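Local atomic coordinates of conjugal transfer protein (Escherichia coli, PDB entry 5I97), a protein that probably helps assemble, as a VirB8-family inner-membrane component, the pKM101 type IV secretion system that transfers plasmid DNA during conjugation. Residues Q36-R41 with T154-N159; E42-Y47 with N76-V81; S94-K99 with T105-T110. One frame throughout, in Å; residues are numbered along the deposited sequence.

Contact 1: residues Q36-R41 with T154-N159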
loop_
_atom_site.group_PDB
_atom_site.type_symbol
_atom_site.label_atom_id
_atom_site.label_comp_id
_atom_site.label_asym_id
_atom_site.label_seq_id
_atom_site.Cartn_x
_atom_site.Cartn_y
_atom_site.Cartn_z
ATOM N N GLN A 36 -0.996 -3.807 -17.791
ATOM C CA GLN A 36 0.076 -2.855 -17.488
ATOM C C GLN A 36 -0.265 -1.470 -17.982
ATOM O O GLN A 36 0.004 -0.480 -17.320
ATOM C CB GLN A 36 1.391 -3.285 -18.142
ATOM C CG GLN A 36 2.090 -4.415 -17.455
ATOM C CD GLN A 36 2.620 -4.001 -16.121
ATOM O OE1 GLN A 36 2.161 -4.479 -15.093
ATOM N NE2 GLN A 36 3.607 -3.114 -16.124
ATOM N N TYR A 37 -0.867 -1.414 -19.154
ATOM C CA TYR A 37 -1.216 -0.151 -19.759
ATOM C C TYR A 37 -2.264 0.552 -18.911
ATOM O O TYR A 37 -2.122 1.732 -18.611
ATOM C CB TYR A 37 -1.710 -0.356 -21.184
ATOM C CG TYR A 37 -1.989 0.916 -21.940
ATOM C CD1 TYR A 37 -0.987 1.562 -22.652
ATOM C CD2 TYR A 37 -3.258 1.483 -21.938
ATOM C CE1 TYR A 37 -1.243 2.731 -23.353
ATOM C CE2 TYR A 37 -3.524 2.645 -22.639
ATOM C CZ TYR A 37 -2.515 3.267 -23.342
ATOM O OH TYR A 37 -2.786 4.423 -24.029
ATOM N N VAL A 38 -3.309 -0.177 -18.539
ATOM C CA VAL A 38 -4.368 0.379 -17.719
ATOM C C VAL A 38 -3.829 0.820 -16.368
ATOM O O VAL A 38 -4.179 1.874 -15.865
ATOM C CB VAL A 38 -5.505 -0.629 -17.514
ATOM C CG1 VAL A 38 -6.490 -0.130 -16.445
ATOM C CG2 VAL A 38 -6.201 -0.912 -18.829
ATOM N N ILE A 39 -2.966 0.013 -15.779
ATOM C CA ILE A 39 -2.389 0.372 -14.501
ATOM C C ILE A 39 -1.536 1.640 -14.605
ATOM O O ILE A 39 -1.631 2.519 -13.753
ATOM C CB ILE A 39 -1.577 -0.790 -13.934
ATOM C CG1 ILE A 39 -2.524 -1.898 -13.473
ATOM C CG2 ILE A 39 -0.752 -0.342 -12.753
ATOM C CD1 ILE A 39 -1.836 -3.200 -13.135
ATOM N N HIS A 40 -0.724 1.742 -15.657
ATOM C CA HIS A 40 0.118 2.911 -15.860
ATOM C C HIS A 40 -0.723 4.161 -16.090
ATOM O O HIS A 40 -0.388 5.237 -15.604
ATOM C CB HIS A 40 1.045 2.724 -17.062
ATOM C CG HIS A 40 2.276 1.919 -16.788
ATOM N ND1 HIS A 40 3.130 2.188 -15.740
ATOM C CD2 HIS A 40 2.814 0.864 -17.447
ATOM C CE1 HIS A 40 4.134 1.331 -15.761
ATOM N NE2 HIS A 40 3.966 0.517 -16.788
ATOM N N ARG A 41 -1.809 4.010 -16.841
ATOM C CA ARG A 41 -2.585 5.155 -17.293
ATOM C C ARG A 41 -3.629 5.632 -16.286
ATOM O O ARG A 41 -3.850 6.830 -16.148
ATOM C CB ARG A 41 -3.257 4.830 -18.625
ATOM C CG ARG A 41 -4.161 5.910 -19.135
ATOM C CD ARG A 41 -4.368 5.824 -20.621
ATOM N NE ARG A 41 -5.272 6.870 -21.079
ATOM C CZ ARG A 41 -5.437 7.228 -22.345
ATOM N NH1 ARG A 41 -4.742 6.638 -23.309
ATOM N NH2 ARG A 41 -6.294 8.186 -22.648
ATOM N N THR A 154 -4.275 1.083 -29.733
ATOM C CA THR A 154 -4.721 1.778 -30.939
ATOM C C THR A 154 -6.034 2.527 -30.759
ATOM O O THR A 154 -6.398 3.362 -31.582
ATOM C CB THR A 154 -4.879 0.796 -32.116
ATOM O OG1 THR A 154 -5.913 -0.146 -31.817
ATOM C CG2 THR A 154 -3.588 0.059 -32.354
ATOM N N SER A 155 -6.785 2.164 -29.727
ATOM C CA SER A 155 -7.959 2.926 -29.344
ATOM C C SER A 155 -8.207 2.698 -27.864
ATOM O O SER A 155 -7.868 1.648 -27.333
ATOM C CB SER A 155 -9.174 2.556 -30.183
ATOM O OG SER A 155 -9.705 1.317 -29.789
ATOM N N TYR A 156 -8.766 3.691 -27.187
ATOM C CA TYR A 156 -8.913 3.602 -25.751
ATOM C C TYR A 156 -10.058 4.462 -25.265
ATOM O O TYR A 156 -10.064 5.677 -25.432
ATOM C CB TYR A 156 -7.613 4.017 -25.066
ATOM C CG TYR A 156 -7.584 3.758 -23.577
ATOM C CD1 TYR A 156 -7.285 2.500 -23.083
ATOM C CD2 TYR A 156 -7.835 4.773 -22.672
ATOM C CE1 TYR A 156 -7.245 2.257 -21.736
ATOM C CE2 TYR A 156 -7.794 4.542 -21.321
ATOM C CZ TYR A 156 -7.501 3.281 -20.859
ATOM O OH TYR A 156 -7.458 3.031 -19.519
ATOM N N ARG A 157 -11.051 3.822 -24.681
ATOM C CA ARG A 157 -12.141 4.559 -24.085
ATOM C C ARG A 157 -12.598 3.860 -22.821
ATOM O O ARG A 157 -12.721 2.634 -22.771
ATOM C CB ARG A 157 -13.257 4.756 -25.112
ATOM C CG ARG A 157 -14.090 3.559 -25.424
ATOM C CD ARG A 157 -15.250 3.941 -26.332
ATOM N NE ARG A 157 -15.952 2.763 -26.847
ATOM C CZ ARG A 157 -17.039 2.226 -26.301
ATOM N NH1 ARG A 157 -17.577 2.761 -25.210
ATOM N NH2 ARG A 157 -17.591 1.152 -26.858
ATOM N N VAL A 158 -12.818 4.665 -21.790
ATOM C CA VAL A 158 -13.225 4.176 -20.492
ATOM C C VAL A 158 -14.602 4.714 -20.168
ATOM O O VAL A 158 -14.916 5.857 -20.464
ATOM C CB VAL A 158 -12.213 4.582 -19.402
ATOM C CG1 VAL A 158 -12.679 4.129 -18.024
ATOM C CG2 VAL A 158 -10.842 3.995 -19.720
ATOM N N ASN A 159 -15.425 3.867 -19.571
ATOM C CA ASN A 159 -16.755 4.238 -19.135
ATOM C C ASN A 159 -17.002 3.631 -17.784
ATOM O O ASN A 159 -16.405 2.608 -17.452
ATOM C CB ASN A 159 -17.828 3.765 -20.120
ATOM C CG ASN A 159 -17.620 4.287 -21.518
ATOM O OD1 ASN A 159 -17.433 3.523 -22.460
ATOM N ND2 ASN A 159 -17.690 5.598 -21.667
#

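Contact 2: residues E42-Y47 with N76-V81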
loop_
_atom_site.group_PDB
_atom_site.type_symbol
_atom_site.label_atom_id
_atom_site.label_comp_id
_atom_site.label_asym_id
_atom_site.label_seq_id
_atom_site.Cartn_x
_atom_site.Cartn_y
_atom_site.Cartn_z
ATOM N N GLU A 42 -4.246 4.702 -15.567
ATOM C CA GLU A 42 -5.354 5.049 -14.688
ATOM C C GLU A 42 -4.908 5.243 -13.251
ATOM O O GLU A 42 -5.669 5.725 -12.423
ATOM C CB GLU A 42 -6.445 3.975 -14.753
ATOM C CG GLU A 42 -7.012 3.781 -16.141
ATOM C CD GLU A 42 -7.635 5.042 -16.687
ATOM O OE1 GLU A 42 -8.182 5.828 -15.888
ATOM O OE2 GLU A 42 -7.552 5.263 -17.915
ATOM N N SER A 43 -3.672 4.874 -12.955
ATOM C CA SER A 43 -3.128 5.153 -11.640
ATOM C C SER A 43 -2.628 6.579 -11.580
ATOM O O SER A 43 -2.330 7.194 -12.603
ATOM C CB SER A 43 -1.975 4.218 -11.293
ATOM O OG SER A 43 -2.346 2.862 -11.365
ATOM N N TYR A 44 -2.543 7.104 -10.368
ATOM C CA TYR A 44 -1.806 8.329 -10.138
ATOM C C TYR A 44 -0.953 8.203 -8.889
ATOM O O TYR A 44 -1.457 8.040 -7.773
ATOM C CB TYR A 44 -2.718 9.543 -10.016
ATOM C CG TYR A 44 -1.896 10.793 -9.838
ATOM C CD1 TYR A 44 -1.296 11.411 -10.925
ATOM C CD2 TYR A 44 -1.665 11.322 -8.573
ATOM C CE1 TYR A 44 -0.527 12.532 -10.759
ATOM C CE2 TYR A 44 -0.900 12.440 -8.404
ATOM C CZ TYR A 44 -0.328 13.045 -9.495
ATOM O OH TYR A 44 0.442 14.179 -9.321
ATOM N N ASP A 45 0.352 8.282 -9.092
ATOM C CA ASP A 45 1.290 8.325 -7.994
ATOM C C ASP A 45 2.423 9.255 -8.385
ATOM O O ASP A 45 3.149 8.985 -9.350
ATOM C CB ASP A 45 1.786 6.917 -7.676
ATOM C CG ASP A 45 2.745 6.883 -6.521
ATOM O OD1 ASP A 45 2.668 7.774 -5.660
ATOM O OD2 ASP A 45 3.551 5.937 -6.446
ATOM N N PHE A 46 2.586 10.338 -7.626
ATOM C CA PHE A 46 3.556 11.373 -7.968
ATOM C C PHE A 46 4.942 10.788 -8.061
ATOM O O PHE A 46 5.741 11.196 -8.897
ATOM C CB PHE A 46 3.551 12.517 -6.949
ATOM C CG PHE A 46 4.490 13.651 -7.303
ATOM C CD1 PHE A 46 4.231 14.473 -8.396
ATOM C CD2 PHE A 46 5.631 13.886 -6.558
ATOM C CE1 PHE A 46 5.079 15.509 -8.724
ATOM C CE2 PHE A 46 6.490 14.925 -6.886
ATOM C CZ PHE A 46 6.215 15.736 -7.975
ATOM N N TYR A 47 5.217 9.795 -7.234
ATOM C CA TYR A 47 6.557 9.241 -7.196
ATOM C C TYR A 47 6.826 8.338 -8.394
ATOM O O TYR A 47 7.976 8.019 -8.671
ATOM C CB TYR A 47 6.783 8.494 -5.870
ATOM C CG TYR A 47 6.747 9.427 -4.666
ATOM C CD1 TYR A 47 5.551 9.900 -4.166
ATOM C CD2 TYR A 47 7.920 9.856 -4.056
ATOM C CE1 TYR A 47 5.517 10.768 -3.084
ATOM C CE2 TYR A 47 7.902 10.724 -2.968
ATOM C CZ TYR A 47 6.695 11.181 -2.486
ATOM O OH TYR A 47 6.666 12.054 -1.406
ATOM N N ASN A 76 -1.627 23.926 -15.664
ATOM C CA ASN A 76 -2.538 23.097 -14.902
ATOM C C ASN A 76 -2.409 21.638 -15.377
ATOM O O ASN A 76 -3.387 20.882 -15.402
ATOM C CB ASN A 76 -3.985 23.574 -15.080
ATOM C CG ASN A 76 -4.258 24.953 -14.459
ATOM O OD1 ASN A 76 -3.582 25.391 -13.534
ATOM N ND2 ASN A 76 -5.265 25.633 -14.981
ATOM N N GLY A 77 -1.185 21.236 -15.714
ATOM C CA GLY A 77 -0.895 19.843 -15.978
ATOM C C GLY A 77 -1.160 19.064 -14.709
ATOM O O GLY A 77 -0.859 19.542 -13.623
ATOM N N LEU A 78 -1.695 17.860 -14.859
ATOM C CA LEU A 78 -2.181 17.075 -13.731
ATOM C C LEU A 78 -1.161 16.981 -12.605
ATOM O O LEU A 78 -1.493 17.218 -11.450
ATOM C CB LEU A 78 -2.563 15.665 -14.196
ATOM C CG LEU A 78 -3.281 14.785 -13.172
ATOM C CD1 LEU A 78 -4.663 15.338 -12.872
ATOM C CD2 LEU A 78 -3.363 13.333 -13.621
ATOM N N ASP A 79 0.082 16.667 -12.943
ATOM C CA ASP A 79 1.104 16.515 -11.917
ATOM C C ASP A 79 1.478 17.863 -11.293
ATOM O O ASP A 79 1.915 17.919 -10.143
ATOM C CB ASP A 79 2.355 15.827 -12.479
ATOM C CG ASP A 79 2.951 16.563 -13.652
ATOM O OD1 ASP A 79 2.202 16.942 -14.578
ATOM O OD2 ASP A 79 4.176 16.790 -13.638
ATOM N N LYS A 80 1.293 18.949 -12.038
ATOM C CA LYS A 80 1.624 20.256 -11.502
ATOM C C LYS A 80 0.551 20.723 -10.541
ATOM O O LYS A 80 0.842 21.463 -9.615
ATOM C CB LYS A 80 1.804 21.289 -12.622
ATOM C CG LYS A 80 2.885 20.944 -13.623
ATOM C CD LYS A 80 3.055 22.045 -14.660
ATOM C CE LYS A 80 4.088 21.664 -15.711
ATOM N NZ LYS A 80 3.627 20.544 -16.587
ATOM N N VAL A 81 -0.670 20.239 -10.720
ATOM C CA VAL A 81 -1.755 20.648 -9.852
ATOM C C VAL A 81 -1.856 19.721 -8.644
ATOM O O VAL A 81 -1.871 20.185 -7.512
ATOM C CB VAL A 81 -3.106 20.646 -10.593
ATOM C CG1 VAL A 81 -4.246 20.890 -9.617
ATOM C CG2 VAL A 81 -3.116 21.683 -11.693
#

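Contact 3: residues S94-K99 with T105-T110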
loop_
_atom_site.group_PDB
_atom_site.type_symbol
_atom_site.label_atom_id
_atom_site.label_comp_id
_atom_site.label_asym_id
_atom_site.label_seq_id
_atom_site.Cartn_x
_atom_site.Cartn_y
_atom_site.Cartn_z
ATOM N N SER A 94 -11.232 -8.037 -14.337
ATOM C CA SER A 94 -11.388 -9.055 -15.372
ATOM C C SER A 94 -10.882 -8.536 -16.707
ATOM O O SER A 94 -10.921 -7.332 -16.965
ATOM C CB SER A 94 -12.853 -9.497 -15.492
ATOM O OG SER A 94 -13.675 -8.446 -15.961
ATOM N N VAL A 95 -10.412 -9.455 -17.550
ATOM C CA VAL A 95 -9.932 -9.127 -18.890
ATOM C C VAL A 95 -10.523 -10.071 -19.919
ATOM O O VAL A 95 -10.361 -11.279 -19.817
ATOM C CB VAL A 95 -8.397 -9.206 -18.980
ATOM C CG1 VAL A 95 -7.924 -8.885 -20.393
ATOM C CG2 VAL A 95 -7.754 -8.270 -17.967
ATOM N N ILE A 96 -11.213 -9.522 -20.908
ATOM C CA ILE A 96 -11.760 -10.337 -21.974
ATOM C C ILE A 96 -11.060 -10.004 -23.285
ATOM O O ILE A 96 -11.109 -8.868 -23.741
ATOM C CB ILE A 96 -13.273 -10.126 -22.123
ATOM C CG1 ILE A 96 -13.977 -10.452 -20.804
ATOM C CG2 ILE A 96 -13.838 -11.001 -23.239
ATOM C CD1 ILE A 96 -15.460 -10.212 -20.835
ATOM N N LEU A 97 -10.454 -11.018 -23.901
ATOM C CA LEU A 97 -9.668 -10.834 -25.112
ATOM C C LEU A 97 -10.424 -11.233 -26.357
ATOM O O LEU A 97 -11.131 -12.240 -26.379
ATOM C CB LEU A 97 -8.368 -11.646 -25.055
ATOM C CG LEU A 97 -7.340 -11.268 -23.993
ATOM C CD1 LEU A 97 -6.083 -12.068 -24.171
ATOM C CD2 LEU A 97 -7.050 -9.781 -24.028
ATOM N N ASP A 98 -10.249 -10.434 -27.397
ATOM C CA ASP A 98 -10.636 -10.810 -28.738
ATOM C C ASP A 98 -9.373 -10.699 -29.582
ATOM O O ASP A 98 -9.160 -9.714 -30.277
ATOM C CB ASP A 98 -11.761 -9.927 -29.274
ATOM C CG ASP A 98 -12.236 -10.358 -30.650
ATOM O OD1 ASP A 98 -11.775 -11.410 -31.145
ATOM O OD2 ASP A 98 -13.075 -9.656 -31.246
ATOM N N LYS A 99 -8.536 -11.727 -29.509
ATOM C CA LYS A 99 -7.199 -11.672 -30.083
ATOM C C LYS A 99 -7.126 -11.461 -31.606
ATOM O O LYS A 99 -6.275 -10.713 -32.062
ATOM C CB LYS A 99 -6.451 -12.953 -29.720
ATOM C CG LYS A 99 -5.960 -12.997 -28.289
ATOM C CD LYS A 99 -5.058 -14.200 -28.024
ATOM C CE LYS A 99 -5.675 -15.519 -28.512
ATOM N NZ LYS A 99 -7.045 -15.801 -27.972
ATOM N N THR A 105 -11.505 -6.012 -23.463
ATOM C CA THR A 105 -12.359 -5.352 -22.502
ATOM C C THR A 105 -11.820 -5.574 -21.112
ATOM O O THR A 105 -11.666 -6.707 -20.680
ATOM C CB THR A 105 -13.777 -5.874 -22.570
ATOM O OG1 THR A 105 -14.324 -5.563 -23.850
ATOM C CG2 THR A 105 -14.623 -5.237 -21.492
ATOM N N ILE A 106 -11.505 -4.492 -20.418
ATOM C CA ILE A 106 -10.919 -4.616 -19.098
ATOM C C ILE A 106 -11.770 -3.918 -18.036
ATOM O O ILE A 106 -12.012 -2.714 -18.105
ATOM C CB ILE A 106 -9.487 -4.059 -19.088
ATOM C CG1 ILE A 106 -8.612 -4.917 -20.006
ATOM C CG2 ILE A 106 -8.928 -4.014 -17.677
ATOM C CD1 ILE A 106 -7.141 -4.605 -19.939
ATOM N N ARG A 107 -12.208 -4.681 -17.043
ATOM C CA ARG A 107 -12.959 -4.116 -15.935
ATOM C C ARG A 107 -12.051 -3.906 -14.746
ATOM O O ARG A 107 -11.376 -4.830 -14.293
ATOM C CB ARG A 107 -14.126 -5.022 -15.576
ATOM C CG ARG A 107 -15.187 -5.019 -16.641
ATOM C CD ARG A 107 -16.410 -5.796 -16.232
ATOM N NE ARG A 107 -17.505 -5.579 -17.175
ATOM C CZ ARG A 107 -17.572 -6.100 -18.397
ATOM N NH1 ARG A 107 -16.587 -6.857 -18.860
ATOM N NH2 ARG A 107 -18.621 -5.838 -19.164
ATOM N N PHE A 108 -12.051 -2.681 -14.231
ATOM C CA PHE A 108 -11.120 -2.347 -13.178
ATOM C C PHE A 108 -11.691 -1.382 -12.148
ATOM O O PHE A 108 -12.677 -0.686 -12.379
ATOM C CB PHE A 108 -9.827 -1.779 -13.799
ATOM C CG PHE A 108 -9.999 -0.462 -14.511
ATOM C CD1 PHE A 108 -10.557 -0.406 -15.775
ATOM C CD2 PHE A 108 -9.537 0.716 -13.947
ATOM C CE1 PHE A 108 -10.702 0.794 -16.426
ATOM C CE2 PHE A 108 -9.662 1.915 -14.615
ATOM C CZ PHE A 108 -10.249 1.955 -15.846
ATOM N N THR A 109 -11.028 -1.348 -11.005
ATOM C CA THR A 109 -11.460 -0.550 -9.883
ATOM C C THR A 109 -10.363 0.405 -9.465
ATOM O O THR A 109 -9.204 0.019 -9.355
ATOM C CB THR A 109 -11.853 -1.436 -8.697
ATOM O OG1 THR A 109 -13.028 -2.168 -9.046
ATOM C CG2 THR A 109 -12.152 -0.591 -7.461
ATOM N N THR A 110 -10.738 1.657 -9.254
ATOM C CA THR A 110 -9.805 2.644 -8.733
ATOM C C THR A 110 -10.166 3.016 -7.298
ATOM O O THR A 110 -11.336 3.144 -6.949
ATOM C CB THR A 110 -9.766 3.914 -9.608
ATOM O OG1 THR A 110 -11.092 4.414 -9.795
ATOM C CG2 THR A 110 -9.169 3.591 -10.962
HETATM O O HOH W 1 -14.099 -7.382 -18.783
#

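Contact 1: residues Q36-R41 with T154-N159
Tyr156 reaches from strand 151-160 to helix 27-42 and meets Tyr37, Val38 and Arg41 there. The arrangement belongs to the NTF2-like fold of VirB8 domains, in which a long helix lies against a curved antiparallel sheet. The axes of helix 36-41 and strand 155-159 come no closer than 12.1 Å, so a large side chain has to span the distance. From CB the ring of Tyr156 heads for the helix, with CG anti to its own backbone N (chi1 -171°). CG lies near Arg41 NH1. On one long side of the ring, CD1 is 3.8 Å from Tyr37 CE2, and CE1 also touches Tyr37 CE2. These contacts form an offset edge-to-face pair. The edge of Tyr37 is directed at the face of Tyr156, the planes are 69° apart and the centroids 5.5 Å apart. On the other long side, Tyr156 CD2 sits over the centre of the Arg41 guanidinium, 3.4 Å from Arg41 CZ. Next along, Tyr156 CE2 is 3.4 Å from Arg41 NE. The guanidinium is tilted 30° from the ring plane. Arg41 is extended from CG to NE, and it runs past the tyrosine in the opposite direction. Its rotation is fixed in part by Tyr37: Arg41 NH1 donates to Tyr37 OH over 3.0 Å, nearly in the guanidinium plane. Tyr37 OH also bonds to Ser60. One tyrosine of the helix thus both offers its edge to Tyr156 and holds the arginine that lies along Tyr156. Helices 49-58 and 62-69 cover Tyr37 and Arg41 through Val56 and Val64. At the tip, Tyr156 OH is hydrogen-bonded to Glu42 OE2 and lies 4.2 Å from Val38 CG2.

Contact 2: residues E42-Y47 with N76-V81
The Tyr44 ring presents its edge to Asp79, whose CA lies near the ring plane, while Leu78 CD2 approaches the same ring obliquely. A second ring, that of Phe46, is met obliquely by the backbone oxygen of Asp79. The contact joins the linker between helices 27-42 and 49-58 to the start of the short helix 78-82. Both parts belong to the NTF2-like VirB8 domain. Gly77 holds the N-cap position of helix 78-82. Leu78 and Asp79 therefore come from the first turn of the helix, and Tyr44 lies against that turn. Tyr44 CG is anti to the backbone N (chi1 -178°), which carries the ring out from the linker to the helix. Along one side of the ring, Leu78 CD2 is 3.9 Å from Tyr44 CD1 and 4.1 Å from Tyr44 CE1. Leucine and tyrosine run past each other in opposite directions, and CD2 is the leucine atom that touches. The phenol end goes further and reaches the backbone. Tyr44 OH is 3.6 Å from Asp79 CA and 4.0 Å from Asp79 CB. It does not bond across the contact. Its polar partner is Gly83 O, so the phenol ties the linker to the residue that follows helix 78-82. Asp79 crosses the tyrosine at about a right angle, and its carboxylate is turned 55° from the ring plane. At the linker, the backbone of Tyr44 bonds to Thr88, and Tyr44 O bonds to Thr87 OG1. Nearby, Tyr47 packs on Pro100 and His101 of the second subunit. Phe46 is exposed and contributes less, with Phe46 CE1 4.2 Å from Asp79 O.

Contact 3: residues S94-K99 with T105-T110
Ser94 and Arg107 face each other across two neighbouring strands, and their side chains lie on the same face of the sheet. Ser94 OG stands between the backbone N and the carbonyl carbon (chi1 66°). This turns the hydroxyl to the arginine stem, with Ser94 OG 3.5 Å from Arg107 CB. Arg107 is extended from CG to NE, and its guanidinium then bends back so that Ser94 OG lies near its edge. Ile96 is on this face too. Its CG1 arm ends at CD1, 4.1 Å from Arg107 NH1. A water is hydrogen-bonded to Ser94 OG at 3.0 Å and donates to Thr105 O. It also lies in the guanidinium plane by Arg107 NH1, but that link is weak and its shortness makes it doubtful. Arg107 NE has a long, weak ion pair with Glu161. The strands form the beta hairpin 86-98/103-114 of the VirB8 sheet, antiparallel at 176°. Ser94-Arg107 and Ile96-Thr105 are hydrogen-bonded pairs, with two backbone bonds in each. The straightest is Ile96 N to Thr105 O, at 172° and 2.9 Å. Val95-Ile106 between them is a non-hydrogen-bonded pair, and its side chains emerge on the other face. There Val95 and Ile106 lie side by side and point the same way. Ile106 CG1, anti to its carbonyl carbon, is set against both valine methyls, 4.0 Å from Val95 CG1 and 4.0 Å from Val95 CG2. Thr35 of helix 27-42 packs on Val95, and Met130 of strand 124-134 packs on Ile106.

Contacts 2 and 3 both fall inside the chain loop closed by contact 1, with contact 2 ending before contact 3 begins. Contacts 1 and 3 share the four-stranded antiparallel sheet, and their centres are about 10 Å apart. Val38 of contact 1 packs on Ile106 and Phe108 of contact 3. The centre of contact 2 lies about 16 Å from that of contact 1 and about 24 Å from that of contact 3. Contacts 2 and 3 lie on opposite sides of the chain's centre. Glu42, at the end of helix 27-42, reaches the tyrosine of contact 1 and Phe108 of contact 3. Helix 27-42 and its linker thus join sheet and small helices in the soluble, probably periplasmic, VirB8 domain of this membrane protein.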